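Local coordinates for protein fusion DH (Streptomyces sp. MJ635-86F5, PDB 6K97) that probably catalyses a dehydration step in cremimycin polyketide biosynthesis, being an engineered fusion that joins a split dehydratase domain into one double hot dog chain, at residues 46-51 with 87-92; 59-64 with 249-254. All coordinates share one frame; numbering follows the deposited sequence.

Interaction 1 of 2, residues 46-51 with 87-92; sequences GGYLFT and DIAGCD
A tyrosine lies against the end of a helix here without any hydrogen bond across the contact: the OH of Tyr48 stops 4.0 Å from the carbonyl O of Ile88, too far for a bond. The contact belongs to the N-terminal dehydratase part of the fusion and to its hot dog fold, joining strand 48-55 to the end of helix 75-88. Tyr48 and Phe50, two residues apart on the strand, both start their side chains toward the helix end. Leu49, between them, packs on Leu49 of the second subunit.

The flat Tyr48 ring is long enough to reach from the strand to both Ala89 and Ile88. Its CE1 sits 3.7 Å from Ala89 CB and its CE2 lies near Ile88 CG2, both methyls meeting the ring at a slant. The small methyl of Ala89 lets the ring come in close. With an alanine in place of Tyr48, these two methyls would probably lose their aromatic neighbour and a gap would open beside the helix end. Just beyond, Gly90 has the positive phi of a Schellman motif, which glycine adopts easily; its N bonds back to Asp87 O at 3.3 Å and Cys91 N to Ala86 O, the pair closing the helix end.

Phe50, buried and hydrophobic, offers its ring edge to Ile88, whose CB lies in the ring plane 3.9 Å from CZ. The beta-branch suits Ile88 because it serves two rings at once. With CG1 anti to the carbonyl carbon (chi1 -61°), CG1 comes to the Phe50 edge, while CG2 stands 4.1 Å from both Tyr48 CE2 and Phe50 CE2.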
loop_
_atom_site.group_PDB
_atom_site.type_symbol
_atom_site.label_atom_id
_atom_site.label_comp_id
_atom_site.label_asym_id
_atom_site.label_seq_id
_atom_site.Cartn_x
_atom_site.Cartn_y
_atom_site.Cartn_z
ATOM N N GLY A 46 -9.886 -7.084 -0.078
ATOM C CA GLY A 46 -10.944 -6.144 -0.491
ATOM C C GLY A 46 -10.792 -4.741 0.110
ATOM O O GLY A 46 -11.631 -3.852 -0.096
ATOM N N GLY A 47 -9.731 -4.545 0.891
ATOM C CA GLY A 47 -9.433 -3.254 1.511
ATOM C C GLY A 47 -8.659 -2.403 0.555
ATOM O O GLY A 47 -8.327 -2.870 -0.527
ATOM N N TYR A 48 -8.404 -1.149 0.927
ATOM C CA TYR A 48 -7.610 -0.253 0.064
ATOM C C TYR A 48 -6.478 0.440 0.842
ATOM O O TYR A 48 -6.572 0.600 2.065
ATOM C CB TYR A 48 -8.498 0.810 -0.542
ATOM C CG TYR A 48 -9.463 0.337 -1.561
ATOM C CD1 TYR A 48 -10.692 -0.192 -1.197
ATOM C CD2 TYR A 48 -9.157 0.412 -2.926
ATOM C CE1 TYR A 48 -11.586 -0.647 -2.167
ATOM C CE2 TYR A 48 -10.056 -0.026 -3.902
ATOM C CZ TYR A 48 -11.258 -0.558 -3.522
ATOM O OH TYR A 48 -12.152 -0.982 -4.486
ATOM N N LEU A 49 -5.417 0.845 0.143
ATOM C CA LEU A 49 -4.343 1.670 0.727
ATOM C C LEU A 49 -4.142 2.876 -0.188
ATOM O O LEU A 49 -4.019 2.703 -1.399
ATOM C CB LEU A 49 -3.032 0.893 0.841
ATOM C CG LEU A 49 -1.841 1.719 1.369
ATOM C CD1 LEU A 49 -1.994 2.059 2.858
ATOM C CD2 LEU A 49 -0.494 1.044 1.162
ATOM N N PHE A 50 -4.120 4.083 0.363
ATOM C CA PHE A 50 -3.741 5.274 -0.409
ATOM C C PHE A 50 -2.527 5.932 0.227
ATOM O O PHE A 50 -2.437 5.981 1.456
ATOM C CB PHE A 50 -4.851 6.274 -0.384
ATOM C CG PHE A 50 -6.155 5.718 -0.822
ATOM C CD1 PHE A 50 -6.943 5.020 0.041
ATOM C CD2 PHE A 50 -6.569 5.879 -2.105
ATOM C CE1 PHE A 50 -8.164 4.519 -0.365
ATOM C CE2 PHE A 50 -7.785 5.344 -2.532
ATOM C CZ PHE A 50 -8.585 4.674 -1.658
ATOM N N THR A 51 -1.586 6.410 -0.574
ATOM C CA THR A 51 -0.378 7.013 0.007
ATOM C C THR A 51 -0.019 8.311 -0.675
ATOM O O THR A 51 -0.357 8.530 -1.848
ATOM C CB THR A 51 0.868 6.088 -0.074
ATOM O OG1 THR A 51 1.377 6.037 -1.427
ATOM C CG2 THR A 51 0.526 4.679 0.370
ATOM N N ASP A 87 -14.880 7.629 -2.460
ATOM C CA ASP A 87 -15.091 7.625 -3.841
ATOM C C ASP A 87 -14.441 6.374 -4.507
ATOM O O ASP A 87 -15.106 5.636 -5.211
ATOM C CB ASP A 87 -14.560 8.922 -4.409
ATOM C CG ASP A 87 -14.746 9.033 -5.906
ATOM O OD1 ASP A 87 -15.791 8.647 -6.391
ATOM O OD2 ASP A 87 -13.821 9.495 -6.606
ATOM N N ILE A 88 -13.186 6.077 -4.220
ATOM C CA ILE A 88 -12.561 4.968 -4.911
ATOM C C ILE A 88 -13.163 3.632 -4.505
ATOM O O ILE A 88 -13.282 2.709 -5.329
ATOM C CB ILE A 88 -11.061 4.980 -4.667
ATOM C CG1 ILE A 88 -10.434 6.285 -5.215
ATOM C CG2 ILE A 88 -10.395 3.785 -5.290
ATOM C CD1 ILE A 88 -10.643 6.488 -6.693
ATOM N N ALA A 89 -13.583 3.523 -3.256
ATOM C CA ALA A 89 -14.190 2.284 -2.727
ATOM C C ALA A 89 -15.695 2.163 -2.917
ATOM O O ALA A 89 -16.288 1.268 -2.349
ATOM C CB ALA A 89 -13.887 2.165 -1.253
ATOM N N GLY A 90 -16.343 3.064 -3.645
ATOM C CA GLY A 90 -17.789 2.902 -3.872
ATOM C C GLY A 90 -18.704 3.188 -2.667
ATOM O O GLY A 90 -19.862 2.740 -2.654
ATOM N N CYS A 91 -18.268 3.994 -1.697
ATOM C CA CYS A 91 -19.172 4.338 -0.569
ATOM C C CYS A 91 -19.768 5.737 -0.669
ATOM O O CYS A 91 -19.093 6.688 -1.017
ATOM C CB CYS A 91 -18.455 4.199 0.776
ATOM S SG CYS A 91 -17.741 2.595 1.111
ATOM N N ASP A 92 -21.024 5.874 -0.286
ATOM C CA ASP A 92 -21.771 7.158 -0.444
ATOM C C ASP A 92 -21.513 8.183 0.635
ATOM O O ASP A 92 -21.865 9.345 0.499
ATOM C CB ASP A 92 -23.281 6.875 -0.446
ATOM C CG ASP A 92 -23.748 6.083 -1.687
ATOM O OD1 ASP A 92 -23.095 6.178 -2.758
ATOM O OD2 ASP A 92 -24.788 5.385 -1.558
#

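Interaction 2 of 2, residues 59-64 with 249-254; sequences HPWLAD and HVHPAL
Trp61 is brought to His251 and Pro252 by a compact turn that starts at His59. The O of His59 accepts a hydrogen bond from the N of Leu62 at 3.0 Å, and the NE2 of His59 is hydrogen-bonded to Pro35 O. Pro60 follows, a residue whose fixed phi and missing N-H suit the beginning of such a turn, and its O receives a hydrogen bond from Ala63 N. Trp61 carries the whole contact. Its CG lies between the backbone N and the carbonyl carbon (chi1 62°), a crowded position that swings the large indole toward 249-254.

Tryptophan suits this place because its wide indole gives one face to His251 and its rim to Pro252. An edge of the His251 ring points to the face of the six-membered ring of Trp61, an edge-to-face pair with centroids 5.3 Å apart and planes at 64°. The nearest atoms are Trp61 CZ3 and His251 CE1, at 3.9 Å. The Pro252 CG is 4.1 Å from Trp61 CH2.

In the double hot dog fold this pairing spans the two dehydratase parts joined in the engineered chain, and His251-Pro252-Ala253-Leu254 opens the HPALxD sequence familiar from polyketide synthase dehydratases. His251 is the N-cap of helix 252-266: its imidazole presents a CH edge to the indole while ND1 accepts a hydrogen bond from Ala253 N at 3.2 Å, with that N in the ring plane, which helps fix the ring's rotation. Proline suits the first turn, where no N-H is needed for helix bonding.

Leu62 backs the indole from the side opposite His251, its CD2 standing 3.3 Å above the Trp61 ring plane, toward the rim. Ala63 O is hydrogen-bonded to Thr66 OG1. Asp64 ends the segment: its N returns to Trp61 O, and its OD2 accepts a hydrogen bond from Thr216 N.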
loop_
_atom_site.group_PDB
_atom_site.type_symbol
_atom_site.label_atom_id
_atom_site.label_comp_id
_atom_site.label_asym_id
_atom_site.label_seq_id
_atom_site.Cartn_x
_atom_site.Cartn_y
_atom_site.Cartn_z
ATOM N N HIS A 59 3.118 22.501 -0.585
ATOM C CA HIS A 59 1.715 22.883 -0.373
ATOM C C HIS A 59 1.634 24.145 0.469
ATOM O O HIS A 59 1.068 24.132 1.556
ATOM C CB HIS A 59 0.911 21.761 0.318
ATOM C CG HIS A 59 0.552 20.614 -0.574
ATOM N ND1 HIS A 59 1.109 19.359 -0.430
ATOM C CD2 HIS A 59 -0.328 20.518 -1.602
ATOM C CE1 HIS A 59 0.597 18.541 -1.338
ATOM N NE2 HIS A 59 -0.281 19.221 -2.058
ATOM N N PRO A 60 2.161 25.258 -0.049
ATOM C CA PRO A 60 2.253 26.442 0.821
ATOM C C PRO A 60 0.905 26.995 1.293
ATOM O O PRO A 60 0.843 27.658 2.318
ATOM C CB PRO A 60 2.998 27.479 -0.048
ATOM C CG PRO A 60 3.488 26.742 -1.252
ATOM C CD PRO A 60 2.647 25.525 -1.415
ATOM N N TRP A 61 -0.167 26.712 0.579
ATOM C CA TRP A 61 -1.497 27.092 1.077
ATOM C C TRP A 61 -1.804 26.578 2.494
ATOM O O TRP A 61 -2.481 27.278 3.273
ATOM C CB TRP A 61 -2.598 26.643 0.138
ATOM C CG TRP A 61 -2.700 25.196 -0.049
ATOM C CD1 TRP A 61 -1.867 24.407 -0.789
ATOM C CD2 TRP A 61 -3.725 24.339 0.442
ATOM N NE1 TRP A 61 -2.323 23.106 -0.793
ATOM C CE2 TRP A 61 -3.448 23.031 -0.030
ATOM C CE3 TRP A 61 -4.846 24.545 1.232
ATOM C CZ2 TRP A 61 -4.214 21.941 0.289
ATOM C CZ3 TRP A 61 -5.646 23.450 1.533
ATOM C CH2 TRP A 61 -5.321 22.162 1.072
ATOM N N LEU A 62 -1.285 25.397 2.838
ATOM C CA LEU A 62 -1.524 24.856 4.167
ATOM C C LEU A 62 -0.895 25.727 5.273
ATOM O O LEU A 62 -1.310 25.665 6.425
ATOM C CB LEU A 62 -1.066 23.387 4.265
ATOM C CG LEU A 62 -1.908 22.491 3.382
ATOM C CD1 LEU A 62 -1.414 21.050 3.371
ATOM C CD2 LEU A 62 -3.344 22.531 3.825
ATOM N N ALA A 63 0.095 26.532 4.930
ATOM C CA ALA A 63 0.678 27.462 5.912
ATOM C C ALA A 63 -0.364 28.444 6.390
ATOM O O ALA A 63 -0.256 28.929 7.480
ATOM C CB ALA A 63 1.888 28.214 5.340
ATOM N N ASP A 64 -1.408 28.704 5.611
ATOM C CA ASP A 64 -2.441 29.654 6.070
ATOM C C ASP A 64 -3.416 29.065 7.119
ATOM O O ASP A 64 -4.367 29.771 7.529
ATOM C CB ASP A 64 -3.227 30.229 4.883
ATOM C CG ASP A 64 -2.391 31.148 4.009
ATOM O OD1 ASP A 64 -1.327 31.580 4.499
ATOM O OD2 ASP A 64 -2.785 31.405 2.818
ATOM N N HIS A 249 -12.458 16.854 -4.041
ATOM C CA HIS A 249 -13.860 16.504 -3.751
ATOM C C HIS A 249 -14.535 17.725 -3.169
ATOM O O HIS A 249 -15.470 18.213 -3.773
ATOM C CB HIS A 249 -13.976 15.256 -2.919
ATOM C CG HIS A 249 -13.397 14.083 -3.639
ATOM N ND1 HIS A 249 -14.037 13.490 -4.704
ATOM C CD2 HIS A 249 -12.188 13.485 -3.548
ATOM C CE1 HIS A 249 -13.299 12.501 -5.153
ATOM N NE2 HIS A 249 -12.157 12.507 -4.498
ATOM N N VAL A 250 -14.001 18.223 -2.055
ATOM C CA VAL A 250 -14.333 19.546 -1.537
ATOM C C VAL A 250 -13.083 20.219 -0.906
ATOM O O VAL A 250 -12.557 19.759 0.051
ATOM C CB VAL A 250 -15.423 19.483 -0.459
ATOM C CG1 VAL A 250 -15.856 20.888 -0.123
ATOM C CG2 VAL A 250 -16.619 18.680 -0.915
ATOM N N HIS A 251 -12.666 21.326 -1.479
ATOM C CA HIS A 251 -11.473 22.020 -1.142
ATOM C C HIS A 251 -11.567 22.228 0.362
ATOM O O HIS A 251 -12.518 22.804 0.844
ATOM C CB HIS A 251 -11.387 23.364 -1.926
ATOM C CG HIS A 251 -10.015 24.006 -1.913
ATOM N ND1 HIS A 251 -9.377 24.383 -0.756
ATOM C CD2 HIS A 251 -9.171 24.350 -2.917
ATOM C CE1 HIS A 251 -8.208 24.926 -1.041
ATOM N NE2 HIS A 251 -8.057 24.919 -2.347
ATOM N N PRO A 252 -10.563 21.753 1.100
ATOM C CA PRO A 252 -10.573 21.882 2.533
ATOM C C PRO A 252 -10.746 23.316 3.064
ATOM O O PRO A 252 -11.401 23.489 4.068
ATOM C CB PRO A 252 -9.218 21.342 2.918
ATOM C CG PRO A 252 -8.928 20.301 1.880
ATOM C CD PRO A 252 -9.498 20.866 0.626
ATOM N N ALA A 253 -10.203 24.323 2.376
ATOM C CA ALA A 253 -10.430 25.752 2.742
ATOM C C ALA A 253 -11.904 26.191 2.594
ATOM O O ALA A 253 -12.422 26.982 3.393
ATOM C CB ALA A 253 -9.539 26.666 1.909
ATOM N N LEU A 254 -12.585 25.643 1.603
ATOM C CA LEU A 254 -13.986 26.007 1.344
ATOM C C LEU A 254 -14.832 25.441 2.441
ATOM O O LEU A 254 -15.627 26.164 3.128
ATOM C CB LEU A 254 -14.381 25.460 0.026
ATOM C CG LEU A 254 -15.658 25.789 -0.667
ATOM C CD1 LEU A 254 -15.744 27.273 -0.940
ATOM C CD2 LEU A 254 -15.655 25.002 -1.990
#

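How the interactions relate
From the N terminus the chain passes 46-51, then 59-64, then 87-92, and reaches 249-254 last, so the two contacts cross rather than nest. Interaction 1 closes a short loop of 35 residues within the first dehydratase part, bringing the end of helix 75-88 back to strand 48-55. Interaction 2 opens inside that loop and closes 184 residues later, tying the first part to the helix start in the second. Their centres lie 22 Å apart, yet they touch: Asp87 OD2 packs 3.4 Å from His249 CE1. Helix 75-88 also links them, since Glu80 and Ala77 on it meet Pro252.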